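Local atomic coordinates of uncharacterized protein Atu2773 (Agrobacterium tumefaciens, PDB entry 2QV5), a protein that is of unknown function but belongs to the divergent polysaccharide deacetylase family and may therefore act on the acetyl groups of a carbohydrate. Residues A[44-49]-A[69-74]; A[186-191]-A[221-226]; A[156-161]-A[167-172]; A[102-107]-A[113-118]. All coordinates share one frame; numbering follows the deposited sequence.

Contact 1. Residues A[44-49]-A[69-74]; sequences TGSQKA and QRWMQD
The indole of W71 is flanked on both faces. Over one face lie S46 CB and the backbone N of Q47; on the opposite face lies R70 CD, from the preceding residue of the same helix. S46 CB sits 3.6 Å from the centroid of the W71 five-membered ring and only 8° off its normal, a CH-pi contact. The R70 guanidinium in turn has W71 CH2 beneath one face, toward its rim. The contact joins neighbouring helices on the outside of the beta/alpha barrel: 43-52 and 68-78 follow the adjacent strands 30-39 and 58-62. Serine suits its place because its small CB lets the ring lie close to the helix, while its OG turns to S42 O and G40 N. With CG anti to the backbone N (chi1 -167°), Q47 runs outward past the six-membered ring, and its CB comes within 3.6 Å of W71 CH2. Beyond CG the chain stays extended, carrying the amide toward the exposed end of the interface, its plane 47° from that of the indole. At the ring's polar corner, W71 NE1 bonds to Q43 OE1, one residue before the 44-49 segment.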
loop_
_atom_site.group_PDB
_atom_site.type_symbol
_atom_site.label_atom_id
_atom_site.label_comp_id
_atom_site.label_asym_id
_atom_site.label_seq_id
_atom_site.Cartn_x
_atom_site.Cartn_y
_atom_site.Cartn_z
ATOM N N THR A 44 10.694 14.772 8.312
ATOM C CA THR A 44 11.167 14.203 9.573
ATOM C C THR A 44 10.448 12.892 9.887
ATOM O O THR A 44 11.058 11.950 10.400
ATOM C CB THR A 44 11.047 15.195 10.765
ATOM O OG1 THR A 44 9.755 15.815 10.760
ATOM C CG2 THR A 44 12.136 16.267 10.694
ATOM N N GLY A 45 9.158 12.832 9.573
ATOM C CA GLY A 45 8.386 11.587 9.704
ATOM C C GLY A 45 8.868 10.455 8.799
ATOM O O GLY A 45 8.883 9.295 9.214
ATOM N N SER A 46 9.274 10.796 7.570
ATOM C CA SER A 46 9.792 9.808 6.617
ATOM C C SER A 46 11.154 9.310 7.060
ATOM O O SER A 46 11.436 8.114 6.953
ATOM C CB SER A 46 9.869 10.387 5.200
ATOM O OG SER A 46 8.559 10.671 4.729
ATOM N N GLN A 47 11.987 10.228 7.561
ATOM C CA GLN A 47 13.300 9.879 8.117
ATOM C C GLN A 47 13.179 8.908 9.282
ATOM O O GLN A 47 13.920 7.926 9.348
ATOM C CB GLN A 47 14.060 11.127 8.566
ATOM C CG GLN A 47 15.539 10.870 8.867
ATOM C CD GLN A 47 16.320 12.143 9.119
ATOM O OE1 GLN A 47 15.745 13.207 9.372
ATOM N NE2 GLN A 47 17.645 12.039 9.059
ATOM N N LYS A 48 12.245 9.191 10.188
ATOM C CA LYS A 48 12.008 8.335 11.349
ATOM C C LYS A 48 11.533 6.951 10.912
ATOM O O LYS A 48 12.015 5.953 11.443
ATOM C CB LYS A 48 10.994 8.971 12.303
ATOM C CG LYS A 48 10.914 8.282 13.647
ATOM C CD LYS A 48 9.885 8.934 14.558
ATOM C CE LYS A 48 9.552 8.029 15.749
ATOM N NZ LYS A 48 10.773 7.519 16.458
ATOM N N ALA A 49 10.626 6.906 9.928
ATOM C CA ALA A 49 10.078 5.634 9.398
ATOM C C ALA A 49 11.185 4.713 8.873
ATOM O O ALA A 49 11.208 3.537 9.197
ATOM C CB ALA A 49 9.045 5.906 8.297
ATOM N N GLN A 69 12.426 10.455 -4.415
ATOM C CA GLN A 69 13.636 9.751 -4.849
ATOM C C GLN A 69 14.589 9.455 -3.683
ATOM O O GLN A 69 15.157 8.357 -3.613
ATOM C CB GLN A 69 14.358 10.562 -5.923
ATOM C CG GLN A 69 15.182 9.737 -6.878
ATOM C CD GLN A 69 15.808 10.578 -7.980
ATOM O OE1 GLN A 69 17.008 10.483 -8.240
ATOM N NE2 GLN A 69 14.997 11.403 -8.634
ATOM N N ARG A 70 14.761 10.418 -2.775
ATOM C CA ARG A 70 15.589 10.198 -1.577
ATOM C C ARG A 70 15.034 9.062 -0.712
ATOM O O ARG A 70 15.762 8.128 -0.354
ATOM C CB ARG A 70 15.716 11.470 -0.715
ATOM C CG ARG A 70 16.559 11.228 0.524
ATOM C CD ARG A 70 16.260 12.169 1.681
ATOM N NE ARG A 70 17.217 11.919 2.758
ATOM C CZ ARG A 70 17.557 12.792 3.699
ATOM N NH1 ARG A 70 17.016 13.996 3.726
ATOM N NH2 ARG A 70 18.447 12.454 4.621
ATOM N N TRP A 71 13.746 9.141 -0.380
ATOM C CA TRP A 71 13.140 8.142 0.507
ATOM C C TRP A 71 13.030 6.769 -0.184
ATOM O O TRP A 71 13.163 5.739 0.463
ATOM C CB TRP A 71 11.812 8.646 1.120
ATOM C CG TRP A 71 12.024 9.924 1.910
ATOM C CD1 TRP A 71 11.412 11.123 1.704
ATOM C CD2 TRP A 71 12.969 10.133 2.980
ATOM N NE1 TRP A 71 11.896 12.059 2.582
ATOM C CE2 TRP A 71 12.854 11.482 3.375
ATOM C CE3 TRP A 71 13.890 9.310 3.645
ATOM C CZ2 TRP A 71 13.625 12.028 4.403
ATOM C CZ3 TRP A 71 14.662 9.858 4.663
ATOM C CH2 TRP A 71 14.528 11.207 5.024
ATOM N N MET A 72 12.848 6.784 -1.502
ATOM C CA MET A 72 12.836 5.568 -2.349
ATOM C C MET A 72 14.182 4.810 -2.208
ATOM O O MET A 72 14.219 3.615 -1.871
ATOM C CB MET A 72 12.627 6.006 -3.810
ATOM C CG MET A 72 11.881 5.095 -4.767
ATOM S SD MET A 72 12.787 5.080 -6.346
ATOM C CE MET A 72 14.001 3.929 -5.722
ATOM N N GLN A 73 15.284 5.519 -2.445
ATOM C CA GLN A 73 16.624 4.924 -2.389
ATOM C C GLN A 73 16.999 4.433 -0.990
ATOM O O GLN A 73 17.594 3.370 -0.871
ATOM C CB GLN A 73 17.683 5.916 -2.901
ATOM C CG GLN A 73 17.568 6.253 -4.391
ATOM C CD GLN A 73 18.420 7.458 -4.805
ATOM O OE1 GLN A 73 19.387 7.824 -4.130
ATOM N NE2 GLN A 73 18.058 8.074 -5.923
ATOM N N ASP A 74 16.649 5.200 0.048
ATOM C CA ASP A 74 16.857 4.800 1.439
ATOM C C ASP A 74 16.067 3.535 1.778
ATOM O O ASP A 74 16.613 2.595 2.353
ATOM C CB ASP A 74 16.453 5.921 2.417
ATOM C CG ASP A 74 17.416 7.111 2.407
ATOM O OD1 ASP A 74 18.306 7.195 1.529
ATOM O OD2 ASP A 74 17.271 7.979 3.294
#

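Contact 2. Residues A[186-191]-A[221-226]; sequences LLDGEV and DESIAA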
loop_
_atom_site.group_PDB
_atom_site.type_symbol
_atom_site.label_atom_id
_atom_site.label_comp_id
_atom_site.label_asym_id
_atom_site.label_seq_id
_atom_site.Cartn_x
_atom_site.Cartn_y
_atom_site.Cartn_z
ATOM N N LEU A 186 -6.980 -1.762 10.083
ATOM C CA LEU A 186 -6.393 -0.432 10.197
ATOM C C LEU A 186 -5.805 -0.287 11.605
ATOM O O LEU A 186 -6.530 -0.305 12.605
ATOM C CB LEU A 186 -7.418 0.667 9.909
ATOM C CG LEU A 186 -7.044 2.123 10.248
ATOM C CD1 LEU A 186 -5.896 2.659 9.392
ATOM C CD2 LEU A 186 -8.269 3.033 10.146
ATOM N N LEU A 187 -4.488 -0.152 11.681
ATOM C CA LEU A 187 -3.801 -0.211 12.974
ATOM C C LEU A 187 -3.867 1.076 13.789
ATOM O O LEU A 187 -3.827 1.028 15.015
ATOM C CB LEU A 187 -2.341 -0.645 12.803
ATOM C CG LEU A 187 -2.077 -1.968 12.081
ATOM C CD1 LEU A 187 -0.596 -2.062 11.729
ATOM C CD2 LEU A 187 -2.520 -3.187 12.902
ATOM N N ASP A 188 -3.976 2.217 13.111
ATOM C CA ASP A 188 -3.916 3.512 13.790
ATOM C C ASP A 188 -5.057 4.494 13.463
ATOM O O ASP A 188 -4.806 5.679 13.235
ATOM C CB ASP A 188 -2.552 4.166 13.534
ATOM C CG ASP A 188 -2.272 4.383 12.043
ATOM O OD1 ASP A 188 -3.147 4.081 11.200
ATOM O OD2 ASP A 188 -1.179 4.873 11.710
ATOM N N GLY A 189 -6.293 4.000 13.431
ATOM C CA GLY A 189 -7.468 4.868 13.382
ATOM C C GLY A 189 -7.541 5.766 14.605
ATOM O O GLY A 189 -7.980 6.906 14.519
ATOM N N GLU A 190 -7.120 5.241 15.753
ATOM C CA GLU A 190 -6.809 6.087 16.897
ATOM C C GLU A 190 -5.301 6.047 17.140
ATOM O O GLU A 190 -4.725 4.977 17.358
ATOM C CB GLU A 190 -7.585 5.658 18.142
ATOM C CG GLU A 190 -7.244 6.487 19.379
ATOM C CD GLU A 190 -8.249 6.321 20.500
ATOM O OE1 GLU A 190 -8.666 5.175 20.773
ATOM O OE2 GLU A 190 -8.616 7.347 21.114
ATOM N N VAL A 191 -4.673 7.219 17.097
ATOM C CA VAL A 191 -3.219 7.330 17.191
ATOM C C VAL A 191 -2.748 7.438 18.649
ATOM O O VAL A 191 -2.278 8.491 19.095
ATOM C CB VAL A 191 -2.674 8.508 16.325
ATOM C CG1 VAL A 191 -1.178 8.333 16.036
ATOM C CG2 VAL A 191 -3.443 8.608 15.011
ATOM N N ASP A 221 4.330 9.205 14.437
ATOM C CA ASP A 221 5.373 8.822 15.403
ATOM C C ASP A 221 4.997 7.627 16.289
ATOM O O ASP A 221 5.817 6.735 16.507
ATOM C CB ASP A 221 5.744 10.011 16.300
ATOM C CG ASP A 221 6.772 10.936 15.663
ATOM O OD1 ASP A 221 7.075 10.776 14.460
ATOM O OD2 ASP A 221 7.276 11.834 16.372
ATOM N N GLU A 222 3.766 7.612 16.794
ATOM C CA GLU A 222 3.291 6.486 17.628
ATOM C C GLU A 222 3.162 5.185 16.827
ATOM O O GLU A 222 3.468 4.100 17.330
ATOM C CB GLU A 222 1.964 6.814 18.318
ATOM C CG GLU A 222 2.040 7.955 19.337
ATOM C CD GLU A 222 2.553 7.519 20.705
ATOM O OE1 GLU A 222 2.640 6.300 20.970
ATOM O OE2 GLU A 222 2.867 8.410 21.525
ATOM N N SER A 223 2.722 5.296 15.575
ATOM C CA SER A 223 2.577 4.113 14.722
ATOM C C SER A 223 3.932 3.473 14.456
ATOM O O SER A 223 4.072 2.265 14.577
ATOM C CB SER A 223 1.919 4.468 13.396
ATOM O OG SER A 223 0.670 5.073 13.629
ATOM N N ILE A 224 4.910 4.297 14.077
ATOM C CA ILE A 224 6.263 3.832 13.781
ATOM C C ILE A 224 6.856 3.089 14.980
ATOM O O ILE A 224 7.330 1.954 14.838
ATOM C CB ILE A 224 7.184 5.004 13.342
ATOM C CG1 ILE A 224 6.754 5.542 11.975
ATOM C CG2 ILE A 224 8.640 4.561 13.291
ATOM C CD1 ILE A 224 7.276 6.932 11.680
ATOM N N ALA A 225 6.787 3.707 16.157
ATOM C CA ALA A 225 7.346 3.117 17.374
ATOM C C ALA A 225 6.688 1.771 17.743
ATOM O O ALA A 225 7.392 0.788 18.023
ATOM C CB ALA A 225 7.288 4.129 18.554
ATOM N N ALA A 226 5.359 1.714 17.694
ATOM C CA ALA A 226 4.611 0.501 18.044
ATOM C C ALA A 226 4.821 -0.608 17.030
ATOM O O ALA A 226 5.008 -1.751 17.415
ATOM C CB ALA A 226 3.115 0.796 18.184
#
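S223 and D188 supply the polar part of the contact. S223 OG donates to D188 OD2 at 2.7 Å, reaching the lone pair that points away from the other carboxylate oxygen. The carboxylate gets there because D188 CG stands between the backbone N and the carbonyl carbon (chi1 59°). D188 CB itself lies 3.3 Å from S223 OG. OD2 also accepts from the backbone N of S218, so a hydroxyl and an amide grip one buried oxygen, and aspartate's short side chain sets that oxygen between the two donors. In the parallel alpha/beta barrel this fastens the loop after strand 180-186 to the end of the adjacent strand 212-218 and to the first turn of helix 221-233, which follows it. Serine fits here because its hydroxyl stays close to the helix, beside the backbone N and anti to the carbonyl carbon.

The apolar part lies beside it. V191 CG1 meets E222 CB at 4.2 Å, the two side chains passing at a slant, and F220 touches both V191 and D188 from the connecting loop. E222 contributes only the root of its side chain: a bend at chi2 (-82°) leads its carboxylate away from the valine.

Contact 3. Residues A[156-161]-A[167-172]; sequences LLFLDD and SLSGGI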
loop_
_atom_site.group_PDB
_atom_site.type_symbol
_atom_site.label_atom_id
_atom_site.label_comp_id
_atom_site.label_asym_id
_atom_site.label_seq_id
_atom_site.Cartn_x
_atom_site.Cartn_y
_atom_site.Cartn_z
ATOM N N LEU A 156 1.237 -4.992 -11.753
ATOM C CA LEU A 156 1.220 -4.449 -10.406
ATOM C C LEU A 156 0.040 -5.019 -9.621
ATOM O O LEU A 156 -1.014 -5.336 -10.197
ATOM C CB LEU A 156 1.080 -2.916 -10.447
ATOM C CG LEU A 156 2.161 -2.079 -11.134
ATOM C CD1 LEU A 156 1.612 -0.707 -11.551
ATOM C CD2 LEU A 156 3.359 -1.926 -10.208
ATOM N N LEU A 157 0.217 -5.130 -8.304
ATOM C CA LEU A 157 -0.871 -5.529 -7.416
ATOM C C LEU A 157 -1.627 -4.294 -6.972
ATOM O O LEU A 157 -1.079 -3.201 -7.011
ATOM C CB LEU A 157 -0.326 -6.278 -6.194
ATOM C CG LEU A 157 0.539 -5.558 -5.149
ATOM C CD1 LEU A 157 -0.287 -4.882 -4.057
ATOM C CD2 LEU A 157 1.406 -6.604 -4.530
ATOM N N PHE A 158 -2.877 -4.476 -6.548
ATOM C CA PHE A 158 -3.711 -3.390 -6.006
ATOM C C PHE A 158 -4.069 -3.731 -4.556
ATOM O O PHE A 158 -4.734 -4.735 -4.281
ATOM C CB PHE A 158 -4.982 -3.239 -6.871
ATOM C CG PHE A 158 -5.857 -2.059 -6.503
ATOM C CD1 PHE A 158 -5.785 -0.876 -7.231
ATOM C CD2 PHE A 158 -6.777 -2.145 -5.460
ATOM C CE1 PHE A 158 -6.593 0.218 -6.908
ATOM C CE2 PHE A 158 -7.583 -1.059 -5.123
ATOM C CZ PHE A 158 -7.496 0.121 -5.849
ATOM N N LEU A 159 -3.632 -2.902 -3.622
ATOM C CA LEU A 159 -3.995 -3.077 -2.224
ATOM C C LEU A 159 -5.065 -2.042 -1.865
ATOM O O LEU A 159 -4.855 -0.836 -1.967
ATOM C CB LEU A 159 -2.754 -2.957 -1.319
ATOM C CG LEU A 159 -3.008 -3.088 0.189
ATOM C CD1 LEU A 159 -3.392 -4.516 0.582
ATOM C CD2 LEU A 159 -1.819 -2.624 0.980
ATOM N N ASP A 160 -6.234 -2.524 -1.480
ATOM C CA ASP A 160 -7.307 -1.639 -1.064
ATOM C C ASP A 160 -7.218 -1.542 0.459
ATOM O O ASP A 160 -7.171 -2.563 1.155
ATOM C CB ASP A 160 -8.645 -2.218 -1.556
ATOM C CG ASP A 160 -9.836 -1.272 -1.348
ATOM O OD1 ASP A 160 -10.004 -0.702 -0.247
ATOM O OD2 ASP A 160 -10.641 -1.134 -2.296
ATOM N N ASP A 161 -7.182 -0.325 0.995
ATOM C CA ASP A 161 -6.970 -0.168 2.449
ATOM C C ASP A 161 -8.174 -0.565 3.338
ATOM O O ASP A 161 -8.057 -0.630 4.562
ATOM C CB ASP A 161 -6.431 1.231 2.793
ATOM C CG ASP A 161 -7.491 2.318 2.734
ATOM O OD1 ASP A 161 -8.588 2.094 2.188
ATOM O OD2 ASP A 161 -7.200 3.429 3.228
ATOM N N SER A 167 -16.555 -0.461 -1.418
ATOM C CA SER A 167 -15.515 -0.543 -2.449
ATOM C C SER A 167 -15.731 -1.727 -3.380
ATOM O O SER A 167 -16.054 -2.836 -2.943
ATOM C CB SER A 167 -14.121 -0.620 -1.824
ATOM O OG SER A 167 -13.151 -0.917 -2.815
ATOM N N LEU A 168 -15.545 -1.467 -4.667
ATOM C CA LEU A 168 -15.807 -2.429 -5.721
ATOM C C LEU A 168 -14.544 -3.081 -6.247
ATOM O O LEU A 168 -14.604 -3.833 -7.211
ATOM C CB LEU A 168 -16.533 -1.738 -6.877
ATOM C CG LEU A 168 -17.992 -1.360 -6.634
ATOM C CD1 LEU A 168 -18.503 -0.548 -7.796
ATOM C CD2 LEU A 168 -18.844 -2.620 -6.435
ATOM N N SER A 169 -13.411 -2.807 -5.603
ATOM C CA SER A 169 -12.109 -3.268 -6.098
ATOM C C SER A 169 -11.928 -4.782 -6.055
ATOM O O SER A 169 -11.234 -5.343 -6.905
ATOM C CB SER A 169 -10.960 -2.554 -5.375
ATOM O OG SER A 169 -10.767 -3.070 -4.070
ATOM N N GLY A 170 -12.552 -5.437 -5.073
ATOM C CA GLY A 170 -12.487 -6.895 -4.957
ATOM C C GLY A 170 -13.223 -7.604 -6.077
ATOM O O GLY A 170 -12.709 -8.562 -6.671
ATOM N N GLY A 171 -14.431 -7.130 -6.359
ATOM C CA GLY A 171 -15.253 -7.672 -7.437
ATOM C C GLY A 171 -14.692 -7.397 -8.821
ATOM O O GLY A 171 -14.680 -8.294 -9.668
ATOM N N ILE A 172 -14.243 -6.158 -9.055
ATOM C CA ILE A 172 -13.640 -5.768 -10.342
ATOM C C ILE A 172 -12.382 -6.589 -10.663
ATOM O O ILE A 172 -12.237 -7.098 -11.778
ATOM C CB ILE A 172 -13.358 -4.236 -10.428
ATOM C CG1 ILE A 172 -14.671 -3.449 -10.510
ATOM C CG2 ILE A 172 -12.493 -3.899 -11.645
ATOM C CD1 ILE A 172 -14.498 -1.941 -10.358
#
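D160 OD2 is gripped by two serine hydroxyls, S167 OG and S169 OG, each donating to it at 2.6 Å. They come from different sides: S167 on the syn side and S169 on the anti side, both more than 20° out of the carboxylate plane. D160 CG lies anti to the backbone N (chi1 -172°), which swings the carboxylate off the end of strand 157-160 toward the start of helix 169-176. S169 OG takes the position between its own backbone N and carbonyl carbon, which aims it back at the strand. Its CB meanwhile rests 3.7 Å from CE2 of F158, the aromatic two residues earlier on the same side of the strand. S167 OG also receives a weak bond from S169 N at 3.4 Å. The contact joins the first two elements of the beta-alpha-beta unit completed by strand 180-186, whose Q180 bonds to S169 OG. Small hydroxyl residues suit this buried junction, since they can donate to a carboxylate at close range. With G162 N holding OD1 from the loop after the strand, and the serines holding OD2 from the helix's first residue and the loop before it, the carboxylate's rotation is fixed.

Contact 4. Residues A[102-107]-A[113-118]; sequences TLLAGD and IDRLHR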
loop_
_atom_site.group_PDB
_atom_site.type_symbol
_atom_site.label_atom_id
_atom_site.label_comp_id
_atom_site.label_asym_id
_atom_site.label_seq_id
_atom_site.Cartn_x
_atom_site.Cartn_y
_atom_site.Cartn_z
ATOM N N THR A 102 -5.552 13.874 -8.126
ATOM C CA THR A 102 -6.617 13.048 -7.543
ATOM C C THR A 102 -7.547 12.531 -8.638
ATOM O O THR A 102 -8.038 13.310 -9.460
ATOM C CB THR A 102 -7.423 13.848 -6.481
ATOM O OG1 THR A 102 -6.520 14.488 -5.577
ATOM C CG2 THR A 102 -8.344 12.942 -5.686
ATOM N N LEU A 103 -7.770 11.216 -8.664
ATOM C CA LEU A 103 -8.669 10.624 -9.656
ATOM C C LEU A 103 -10.113 10.882 -9.221
ATOM O O LEU A 103 -10.448 10.739 -8.035
ATOM C CB LEU A 103 -8.383 9.125 -9.844
ATOM C CG LEU A 103 -7.174 8.686 -10.701
ATOM C CD1 LEU A 103 -5.843 9.200 -10.211
ATOM C CD2 LEU A 103 -7.108 7.172 -10.778
ATOM N N LEU A 104 -10.947 11.295 -10.176
ATOM C CA LEU A 104 -12.314 11.726 -9.890
ATOM C C LEU A 104 -13.334 10.835 -10.574
ATOM O O LEU A 104 -13.182 10.490 -11.751
ATOM C CB LEU A 104 -12.517 13.196 -10.302
ATOM C CG LEU A 104 -11.534 14.221 -9.721
ATOM C CD1 LEU A 104 -11.716 15.593 -10.353
ATOM C CD2 LEU A 104 -11.652 14.307 -8.197
ATOM N N ALA A 105 -14.376 10.475 -9.823
ATOM C CA ALA A 105 -15.421 9.563 -10.282
ATOM C C ALA A 105 -16.152 10.007 -11.559
ATOM O O ALA A 105 -16.519 9.169 -12.384
ATOM C CB ALA A 105 -16.419 9.289 -9.156
ATOM N N GLY A 106 -16.345 11.313 -11.722
ATOM C CA GLY A 106 -17.107 11.851 -12.852
ATOM C C GLY A 106 -16.326 12.112 -14.132
ATOM O O GLY A 106 -16.921 12.318 -15.188
ATOM N N ASP A 107 -14.997 12.102 -14.037
ATOM C CA ASP A 107 -14.117 12.359 -15.179
ATOM C C ASP A 107 -14.043 11.154 -16.124
ATOM O O ASP A 107 -14.208 10.012 -15.676
ATOM C CB ASP A 107 -12.720 12.762 -14.690
ATOM C CG ASP A 107 -12.583 14.264 -14.479
ATOM O OD1 ASP A 107 -13.254 15.040 -15.196
ATOM O OD2 ASP A 107 -11.798 14.675 -13.601
ATOM N N ILE A 113 -6.652 8.234 -16.284
ATOM C CA ILE A 113 -5.473 7.416 -16.642
ATOM C C ILE A 113 -4.212 8.286 -16.764
ATOM O O ILE A 113 -3.128 7.876 -16.354
ATOM C CB ILE A 113 -5.708 6.533 -17.915
ATOM C CG1 ILE A 113 -6.830 5.502 -17.704
ATOM C CG2 ILE A 113 -4.431 5.790 -18.342
ATOM C CD1 ILE A 113 -6.531 4.384 -16.712
ATOM N N ASP A 114 -4.372 9.499 -17.293
ATOM C CA ASP A 114 -3.286 10.475 -17.350
ATOM C C ASP A 114 -2.813 10.914 -15.962
ATOM O O ASP A 114 -1.616 11.069 -15.735
ATOM C CB ASP A 114 -3.701 11.698 -18.180
ATOM C CG ASP A 114 -3.666 11.425 -19.684
ATOM O OD1 ASP A 114 -2.796 10.636 -20.131
ATOM O OD2 ASP A 114 -4.504 11.999 -20.422
ATOM N N ARG A 115 -3.760 11.105 -15.047
ATOM C CA ARG A 115 -3.460 11.473 -13.666
ATOM C C ARG A 115 -2.694 10.365 -12.965
ATOM O O ARG A 115 -1.740 10.637 -12.243
ATOM C CB ARG A 115 -4.752 11.731 -12.896
ATOM C CG ARG A 115 -5.319 13.115 -13.109
ATOM C CD ARG A 115 -6.728 13.192 -12.590
ATOM N NE ARG A 115 -7.309 14.505 -12.848
ATOM C CZ ARG A 115 -8.609 14.729 -12.977
ATOM N NH1 ARG A 115 -9.049 15.956 -13.219
ATOM N NH2 ARG A 115 -9.470 13.724 -12.881
ATOM N N LEU A 116 -3.165 9.133 -13.165
ATOM C CA LEU A 116 -2.536 7.914 -12.657
ATOM C C LEU A 116 -1.096 7.788 -13.129
ATOM O O LEU A 116 -0.192 7.543 -12.334
ATOM C CB LEU A 116 -3.328 6.697 -13.138
ATOM C CG LEU A 116 -2.792 5.310 -12.791
ATOM C CD1 LEU A 116 -2.762 5.151 -11.267
ATOM C CD2 LEU A 116 -3.616 4.193 -13.422
ATOM N N HIS A 117 -0.896 7.967 -14.431
ATOM C CA HIS A 117 0.427 7.880 -15.053
ATOM C C HIS A 117 1.402 8.923 -14.532
ATOM O O HIS A 117 2.597 8.649 -14.406
ATOM C CB HIS A 117 0.297 7.986 -16.572
ATOM C CG HIS A 117 -0.266 6.762 -17.220
ATOM N ND1 HIS A 117 -0.407 6.645 -18.586
ATOM C CD2 HIS A 117 -0.708 5.592 -16.695
ATOM C CE1 HIS A 117 -0.921 5.462 -18.875
ATOM N NE2 HIS A 117 -1.117 4.806 -17.744
ATOM N N ARG A 118 0.903 10.117 -14.226
ATOM C CA ARG A 118 1.738 11.138 -13.621
ATOM C C ARG A 118 2.258 10.705 -12.247
ATOM O O ARG A 118 3.432 10.886 -11.955
ATOM C CB ARG A 118 0.993 12.471 -13.529
ATOM C CG ARG A 118 0.884 13.179 -14.870
ATOM C CD ARG A 118 0.599 14.661 -14.696
ATOM N NE ARG A 118 -0.769 14.962 -14.256
ATOM C CZ ARG A 118 -1.855 14.936 -15.031
ATOM N NH1 ARG A 118 -1.781 14.598 -16.315
ATOM N NH2 ARG A 118 -3.033 15.249 -14.512
#
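T102 touches R115 through its main chain: T102 O lies over one face of the R115 guanidinium, and its closest approach is to R115 CD at 3.4 Å. The threonine CB points away from the helix; its hydroxyl bonds to G99 O. Next comes L103, the hydrophobic anchor of the segment. Its CD1 packs on R115 CB at 3.8 Å, the two side chains sliding past each other in opposite directions, and its CD2 reaches L116 CB at 4.5 Å. A branched, wholly apolar side chain suits this buried spot, since I86, L88, F137 and V147 also surround it. Here the long loop after strand 82-88 of the parallel alpha/beta barrel folds back against helix 109-120, whose L116 touches I86 of the same strand. L104 crosses the far end of the arginine, and its CG comes within 3.8 Å of R115 NH2. L104 also opens a type I turn that runs to D107, closed by a weak backbone bond, while its carbonyl oxygen is held by N112 ND2. The turn delivers D107 to the guanidinium in a salt bridge. R115 NH2 donates to D107 OD2 at 2.6 Å, and the oxygen lies nearly in the guanidinium plane; R115 NH1 adds a weaker bond to the same OD2 at 3.1 Å. NH2 approaches on the anti side, 28° out of the carboxylate plane, and the two flat groups are inclined by 45°. Arginine suits the span: its chain is extended from CG to NE, and its NH2 has a second partner in N112 OD1.

Contacts 1 and 2 are neighbours: K48 CD comes within 3.4 Å of D221 OD1, and I224 CD1 packs 3.8 Å from G45 O, so helix 43-52 lies between helices 68-78 and 221-233. The other pairs do not touch. Contacts 3 and 4 have centres about 16 Å apart, and contacts 2 and 3 approach to about 6 Å at their nearest atoms. Contacts 1 and 3 lie on opposite sides of the chain's centre. Contacts 2, 3 and 4 all involve loops that follow barrel strands, at the end where related deacetylases generally have their active site; the function of this protein is unknown, so any such role stays open.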